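Local coordinates for protein putative transcriptional regulator (Methanosarcina mazei, PDB 3R0A) that probably regulates transcription by binding DNA through a winged helix-turn-helix domain, working as a dimer of two identical subunits, at residues Asp28-Val31 against Met32-Phe35; Ser62-Lys65 against Leu66-Glu70. All blocks are in the same frame, centred on the assembly; numbering follows the deposited sequence.

Contact 1. Residues Asp28-Val31 against Met32-Phe35; sequences DLNV and MKSF
Lys33 lies one helical turn beyond Leu29 and sends its side chain back over that residue toward Asn30. Its CB rests near Leu29 O, and CG comes closer still, 3.0 Å from Leu29 O. With CG beside its own backbone N (chi1 -58°), the chain is directed back along the helix, where CG also meets CG of Leu29 at 4.2 Å. Bends at the next three torsions then carry the ammonium to the amide end of Asn30, with Lys33 NZ 3.8 Å from Asn30 ND2, roughly in line with the CG-ND2 bond, a proximity of two donors. NZ instead has a long, weak ion pair with Glu15, while the Lys33 side chain packs on Trp118 of the second subunit. Beneath these side chains runs the regular hydrogen bonding of an alpha-helix, here helix 26-37 of a winged helix-turn-helix domain; Lys33 N binds Leu29 O at 2.7 Å. On the inward side Val31 and Phe35 lie alongside each other and point the same way. Val31 CG1 sits in the plane of the Phe35 ring, at its edge, 4.0 Å from CE1, and the ring's CD1 is 3.4 Å from Val31 O. The short branched valine stays near the backbone and packs on Ser62 and Val63, whereas the broad phenylalanine extends to Val63, Tyr88 and Ile90. Met32, a selenomethionine with a long apolar chain, reaches Leu66 and Ile90, and its backbone N bonds Asp28 O at 2.8 Å. The Asp28 carboxylate turns the other way, to a salt bridge with Lys65 and hydrogen bonds with Thr25 N and Ser62 OG.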
ATOM      1  N   ASP B  28     -10.953 -19.595   7.192  1.00 43.41           N
ATOM      2  CA  ASP B  28      -9.641 -19.961   6.627  1.00 43.08           C
ATOM      3  C   ASP B  28      -8.533 -19.451   7.496  1.00 42.62           C
ATOM      4  O   ASP B  28      -7.490 -20.093   7.652  1.00 42.81           O
ATOM      5  CB  ASP B  28      -9.381 -19.325   5.250  1.00 43.21           C
ATOM      6  CG  ASP B  28     -10.308 -19.805   4.173  1.00 44.67           C
ATOM      7  OD1 ASP B  28     -10.861 -20.930   4.280  1.00 43.87           O
ATOM      8  OD2 ASP B  28     -10.466 -19.032   3.192  1.00 47.02           O
ATOM      9  N   LEU B  29      -8.729 -18.248   8.009  1.00 42.38           N
ATOM     10  CA  LEU B  29      -7.701 -17.604   8.786  1.00 42.82           C
ATOM     11  C   LEU B  29      -7.556 -18.330  10.123  1.00 42.78           C
ATOM     12  O   LEU B  29      -6.441 -18.657  10.548  1.00 41.63           O
ATOM     13  CB  LEU B  29      -8.033 -16.118   8.980  1.00 42.95           C
ATOM     14  CG  LEU B  29      -7.160 -15.446  10.037  1.00 42.72           C
ATOM     15  CD1 LEU B  29      -5.740 -15.179   9.496  1.00 40.90           C
ATOM     16  CD2 LEU B  29      -7.834 -14.193  10.564  1.00 41.75           C
ATOM     17  N   ASN B  30      -8.701 -18.572  10.768  1.00 43.28           N
ATOM     18  CA  ASN B  30      -8.760 -19.389  11.986  1.00 43.55           C
ATOM     19  C   ASN B  30      -8.210 -20.805  11.817  1.00 43.32           C
ATOM     20  O   ASN B  30      -7.639 -21.363  12.741  1.00 43.24           O
ATOM     21  CB  ASN B  30     -10.177 -19.437  12.537  1.00 43.87           C
ATOM     22  CG  ASN B  30     -10.504 -18.225  13.400  1.00 45.43           C
ATOM     23  OD1 ASN B  30     -11.667 -17.955  13.690  1.00 48.82           O
ATOM     24  ND2 ASN B  30      -9.476 -17.495  13.819  1.00 47.61           N
ATOM     25  N   VAL B  31      -8.365 -21.381  10.628  1.00 43.13           N
ATOM     26  CA  VAL B  31      -7.682 -22.641  10.327  1.00 41.94           C
ATOM     27  C   VAL B  31      -6.181 -22.404  10.205  1.00 42.02           C
ATOM     28  O   VAL B  31      -5.409 -23.142  10.785  1.00 41.30           O
ATOM     29  CB  VAL B  31      -8.263 -23.358   9.097  1.00 41.60           C
ATOM     30  CG1 VAL B  31      -7.270 -24.340   8.509  1.00 39.90           C
ATOM     31  CG2 VAL B  31      -9.608 -24.027   9.442  1.00 40.76           C
HETATM   32  N   MSE B  32      -5.764 -21.379   9.469  1.00 42.81           N
HETATM   33  CA  MSE B  32      -4.336 -21.074   9.405  1.00 43.75           C
HETATM   34  C   MSE B  32      -3.762 -20.852  10.811  1.00 45.15           C
HETATM   35  O   MSE B  32      -2.653 -21.330  11.089  1.00 44.91           O
HETATM   36  CB  MSE B  32      -4.065 -19.838   8.558  1.00 43.66           C
HETATM   37  CG  MSE B  32      -2.580 -19.528   8.319  1.00 41.62           C
HETATM   38 SE   MSE B  32      -2.540 -17.989   7.137  1.00 38.95          SE
HETATM   39  CE  MSE B  32      -0.986 -18.362   6.142  1.00 35.22           C
ATOM     40  N   LYS B  33      -4.514 -20.134  11.666  1.00 46.46           N
ATOM     41  CA  LYS B  33      -4.092 -19.810  13.051  1.00 48.18           C
ATOM     42  C   LYS B  33      -3.907 -21.117  13.830  1.00 49.18           C
ATOM     43  O   LYS B  33      -2.919 -21.269  14.553  1.00 49.88           O
ATOM     44  CB  LYS B  33      -5.108 -18.930  13.815  1.00 48.14           C
ATOM     45  CG  LYS B  33      -5.480 -17.573  13.216  1.00 50.30           C
ATOM     46  CD  LYS B  33      -4.537 -16.421  13.573  1.00 53.04           C
ATOM     47  CE  LYS B  33      -5.052 -15.552  14.732  1.00 53.65           C
ATOM     48  NZ  LYS B  33      -6.498 -15.199  14.600  1.00 53.57           N
ATOM     49  N   SER B  34      -4.856 -22.044  13.659  1.00 49.25           N
ATOM     50  CA  SER B  34      -4.791 -23.371  14.253  1.00 49.87           C
ATOM     51  C   SER B  34      -3.496 -24.138  13.971  1.00 49.69           C
ATOM     52  O   SER B  34      -2.966 -24.825  14.852  1.00 49.58           O
ATOM     53  CB  SER B  34      -5.970 -24.204  13.784  1.00 49.85           C
ATOM     54  OG  SER B  34      -6.883 -24.385  14.848  1.00 53.23           O
ATOM     55  N   PHE B  35      -3.018 -24.041  12.731  1.00 49.36           N
ATOM     56  CA  PHE B  35      -1.773 -24.670  12.333  1.00 48.76           C
ATOM     57  C   PHE B  35      -0.622 -23.916  12.985  1.00 48.96           C
ATOM     58  O   PHE B  35       0.301 -24.527  13.534  1.00 47.23           O
ATOM     59  CB  PHE B  35      -1.610 -24.646  10.815  1.00 48.28           C
ATOM     60  CG  PHE B  35      -2.262 -25.795  10.102  1.00 48.55           C
ATOM     61  CD1 PHE B  35      -3.480 -25.631   9.462  1.00 48.96           C
ATOM     62  CD2 PHE B  35      -1.653 -27.048  10.050  1.00 48.02           C
ATOM     63  CE1 PHE B  35      -4.077 -26.710   8.770  1.00 49.86           C
ATOM     64  CE2 PHE B  35      -2.241 -28.116   9.364  1.00 45.82           C
ATOM     65  CZ  PHE B  35      -3.455 -27.951   8.734  1.00 45.49           C
TER

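Contact 2. Residues Ser62-Lys65 against Leu66-Glu70; sequences SVKK and LHEKE
Lys65 and Lys69 run side by side up one flank of the helix, touching through their methylene groups: Lys65 CG is 3.9 Å from Lys69 CE. Their ammonium groups diverge, NZ to NZ 6.8 Å, so two like charges can share the flank while the alkyl chains pack. On the neighbouring flank, Lys64 and Glu68 form a second side-by-side pair, in which Lys64 CG lies 3.8 Å from Glu68 OE1. Lys64 NZ stops 4.4 Å from that oxygen, beyond a salt bridge, so any attraction is probably modest, as befits two exposed chains. Backbone bonds set this spacing, among them Glu68 N to Lys64 O (2.9 Å) and Lys69 N to Lys65 O (2.8 Å, N-H...O 131°). The helix ends here in a Schellman motif, with Glu70 at positive phi (67°), just before the first strand of the wing in this winged helix-turn-helix domain. Inward, Leu66 has CG beside its own backbone N (chi1 -72°), which lays that atom 3.2 Å from Ser62 O; its branched apolar end packs on Met32, Leu24 and Leu72. Further out, Lys65 NZ, the partner of Asp28, also has a hydrogen bond to Asn23 O, a reach for which a long cationic chain is suited. Small Ser62 fits against the neighbouring helix, its OG hydrogen-bonded to Thr58 O as well as to Asp28 OD1.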
ATOM      1  N   SER B  62     -10.757 -24.802   3.500  1.00 47.98           N
ATOM      2  CA  SER B  62      -9.704 -23.877   3.931  1.00 46.62           C
ATOM      3  C   SER B  62      -8.369 -24.501   3.642  1.00 45.92           C
ATOM      4  O   SER B  62      -7.457 -23.851   3.133  1.00 44.65           O
ATOM      5  CB  SER B  62      -9.796 -23.599   5.433  1.00 46.96           C
ATOM      6  OG  SER B  62     -11.132 -23.343   5.844  1.00 46.23           O
ATOM      7  N   VAL B  63      -8.296 -25.796   3.949  1.00 45.68           N
ATOM      8  CA  VAL B  63      -7.063 -26.538   3.954  1.00 45.05           C
ATOM      9  C   VAL B  63      -6.616 -26.761   2.536  1.00 44.85           C
ATOM     10  O   VAL B  63      -5.421 -26.751   2.260  1.00 45.20           O
ATOM     11  CB  VAL B  63      -7.218 -27.830   4.775  1.00 45.40           C
ATOM     12  CG1 VAL B  63      -6.632 -29.023   4.090  1.00 45.37           C
ATOM     13  CG2 VAL B  63      -6.597 -27.648   6.146  1.00 46.04           C
ATOM     14  N   LYS B  64      -7.579 -26.909   1.629  1.00 44.31           N
ATOM     15  CA  LYS B  64      -7.266 -27.072   0.225  1.00 43.79           C
ATOM     16  C   LYS B  64      -6.693 -25.795  -0.361  1.00 43.04           C
ATOM     17  O   LYS B  64      -5.707 -25.834  -1.094  1.00 44.00           O
ATOM     18  CB  LYS B  64      -8.510 -27.494  -0.548  1.00 44.82           C
ATOM     19  CG  LYS B  64      -8.340 -27.484  -2.059  1.00 46.68           C
ATOM     20  CD  LYS B  64      -9.333 -28.431  -2.742  1.00 52.67           C
ATOM     21  CE  LYS B  64      -9.754 -27.919  -4.122  1.00 53.74           C
ATOM     22  NZ  LYS B  64     -10.927 -27.017  -3.984  1.00 56.09           N
ATOM     23  N   LYS B  65      -7.335 -24.674  -0.057  1.00 41.62           N
ATOM     24  CA  LYS B  65      -6.913 -23.370  -0.497  1.00 41.41           C
ATOM     25  C   LYS B  65      -5.489 -23.031  -0.017  1.00 41.27           C
ATOM     26  O   LYS B  65      -4.690 -22.514  -0.771  1.00 40.34           O
ATOM     27  CB  LYS B  65      -7.889 -22.318   0.035  1.00 41.70           C
ATOM     28  CG  LYS B  65      -7.708 -20.920  -0.586  1.00 42.43           C
ATOM     29  CD  LYS B  65      -8.474 -19.837   0.181  1.00 44.20           C
ATOM     30  CE  LYS B  65      -9.949 -19.767  -0.207  1.00 45.59           C
ATOM     31  NZ  LYS B  65     -10.611 -18.701   0.619  1.00 45.70           N
ATOM     32  N   LEU B  66      -5.193 -23.351   1.238  1.00 41.90           N
ATOM     33  CA  LEU B  66      -3.935 -22.997   1.871  1.00 42.45           C
ATOM     34  C   LEU B  66      -2.826 -23.787   1.238  1.00 42.99           C
ATOM     35  O   LEU B  66      -1.813 -23.228   0.818  1.00 43.22           O
ATOM     36  CB  LEU B  66      -4.004 -23.278   3.365  1.00 42.22           C
ATOM     37  CG  LEU B  66      -4.875 -22.312   4.160  1.00 42.34           C
ATOM     38  CD1 LEU B  66      -4.730 -22.543   5.658  1.00 40.33           C
ATOM     39  CD2 LEU B  66      -4.498 -20.869   3.776  1.00 44.50           C
ATOM     40  N   HIS B  67      -3.056 -25.088   1.129  1.00 43.64           N
ATOM     41  CA  HIS B  67      -2.206 -25.951   0.334  1.00 44.38           C
ATOM     42  C   HIS B  67      -1.977 -25.396  -1.088  1.00 44.98           C
ATOM     43  O   HIS B  67      -0.822 -25.373  -1.544  1.00 45.71           O
ATOM     44  CB  HIS B  67      -2.736 -27.404   0.289  1.00 43.86           C
ATOM     45  CG  HIS B  67      -1.954 -28.281  -0.637  1.00 43.96           C
ATOM     46  ND1 HIS B  67      -0.676 -28.713  -0.349  1.00 44.75           N
ATOM     47  CD2 HIS B  67      -2.240 -28.749  -1.874  1.00 45.46           C
ATOM     48  CE1 HIS B  67      -0.209 -29.415  -1.366  1.00 46.25           C
ATOM     49  NE2 HIS B  67      -1.145 -29.466  -2.300  1.00 45.75           N
ATOM     50  N   GLU B  68      -3.039 -24.962  -1.782  1.00 45.43           N
ATOM     51  CA  GLU B  68      -2.888 -24.381  -3.141  1.00 46.54           C
ATOM     52  C   GLU B  68      -2.094 -23.077  -3.111  1.00 46.68           C
ATOM     53  O   GLU B  68      -1.429 -22.727  -4.090  1.00 47.53           O
ATOM     54  CB  GLU B  68      -4.246 -24.155  -3.838  1.00 46.93           C
ATOM     55  CG  GLU B  68      -4.885 -25.448  -4.403  1.00 50.58           C
ATOM     56  CD  GLU B  68      -6.348 -25.283  -4.895  1.00 54.36           C
ATOM     57  OE1 GLU B  68      -7.183 -24.629  -4.218  1.00 54.72           O
ATOM     58  OE2 GLU B  68      -6.667 -25.843  -5.971  1.00 55.69           O
ATOM     59  N   LYS B  69      -2.164 -22.357  -1.987  1.00 46.15           N
ATOM     60  CA  LYS B  69      -1.478 -21.084  -1.845  1.00 45.18           C
ATOM     61  C   LYS B  69      -0.089 -21.234  -1.241  1.00 45.29           C
ATOM     62  O   LYS B  69       0.581 -20.236  -0.989  1.00 45.23           O
ATOM     63  CB  LYS B  69      -2.323 -20.110  -1.032  1.00 45.21           C
ATOM     64  CG  LYS B  69      -3.514 -19.595  -1.825  1.00 44.30           C
ATOM     65  CD  LYS B  69      -4.216 -18.470  -1.149  1.00 41.04           C
ATOM     66  CE  LYS B  69      -5.448 -18.044  -1.945  1.00 38.46           C
ATOM     67  NZ  LYS B  69      -5.086 -17.069  -3.035  1.00 41.44           N
ATOM     68  N   GLU B  70       0.327 -22.486  -1.024  1.00 44.25           N
ATOM     69  CA  GLU B  70       1.657 -22.849  -0.495  1.00 43.58           C
ATOM     70  C   GLU B  70       1.890 -22.426   0.947  1.00 42.34           C
ATOM     71  O   GLU B  70       3.031 -22.248   1.380  1.00 40.98           O
ATOM     72  CB  GLU B  70       2.811 -22.368  -1.379  1.00 43.91           C
ATOM     73  CG  GLU B  70       2.488 -22.253  -2.868  1.00 49.02           C
ATOM     74  CD  GLU B  70       2.852 -23.459  -3.705  1.00 54.72           C
ATOM     75  OE1 GLU B  70       3.139 -24.541  -3.135  1.00 56.25           O
ATOM     76  OE2 GLU B  70       2.836 -23.307  -4.961  1.00 59.28           O
TER

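The contacts come in series along the chain, contact 1 within helix 26-37 and contact 2 at the C-terminal end of helix 56-68, with centres about 11 Å apart. The two helices pack directly against each other, joined at one end where Asp28 meets Lys65, and by apolar packing farther along, Phe35 CE1 to Val63 CG2 at 3.8 Å. Helix 45-51 comes between them in sequence, and strands 72-78 and 84-90 follow as the wing. In winged helix-turn-helix proteins the last helix before the wing is usually the recognition helix, so helix 56-68 probably faces DNA, backed by helix 26-37.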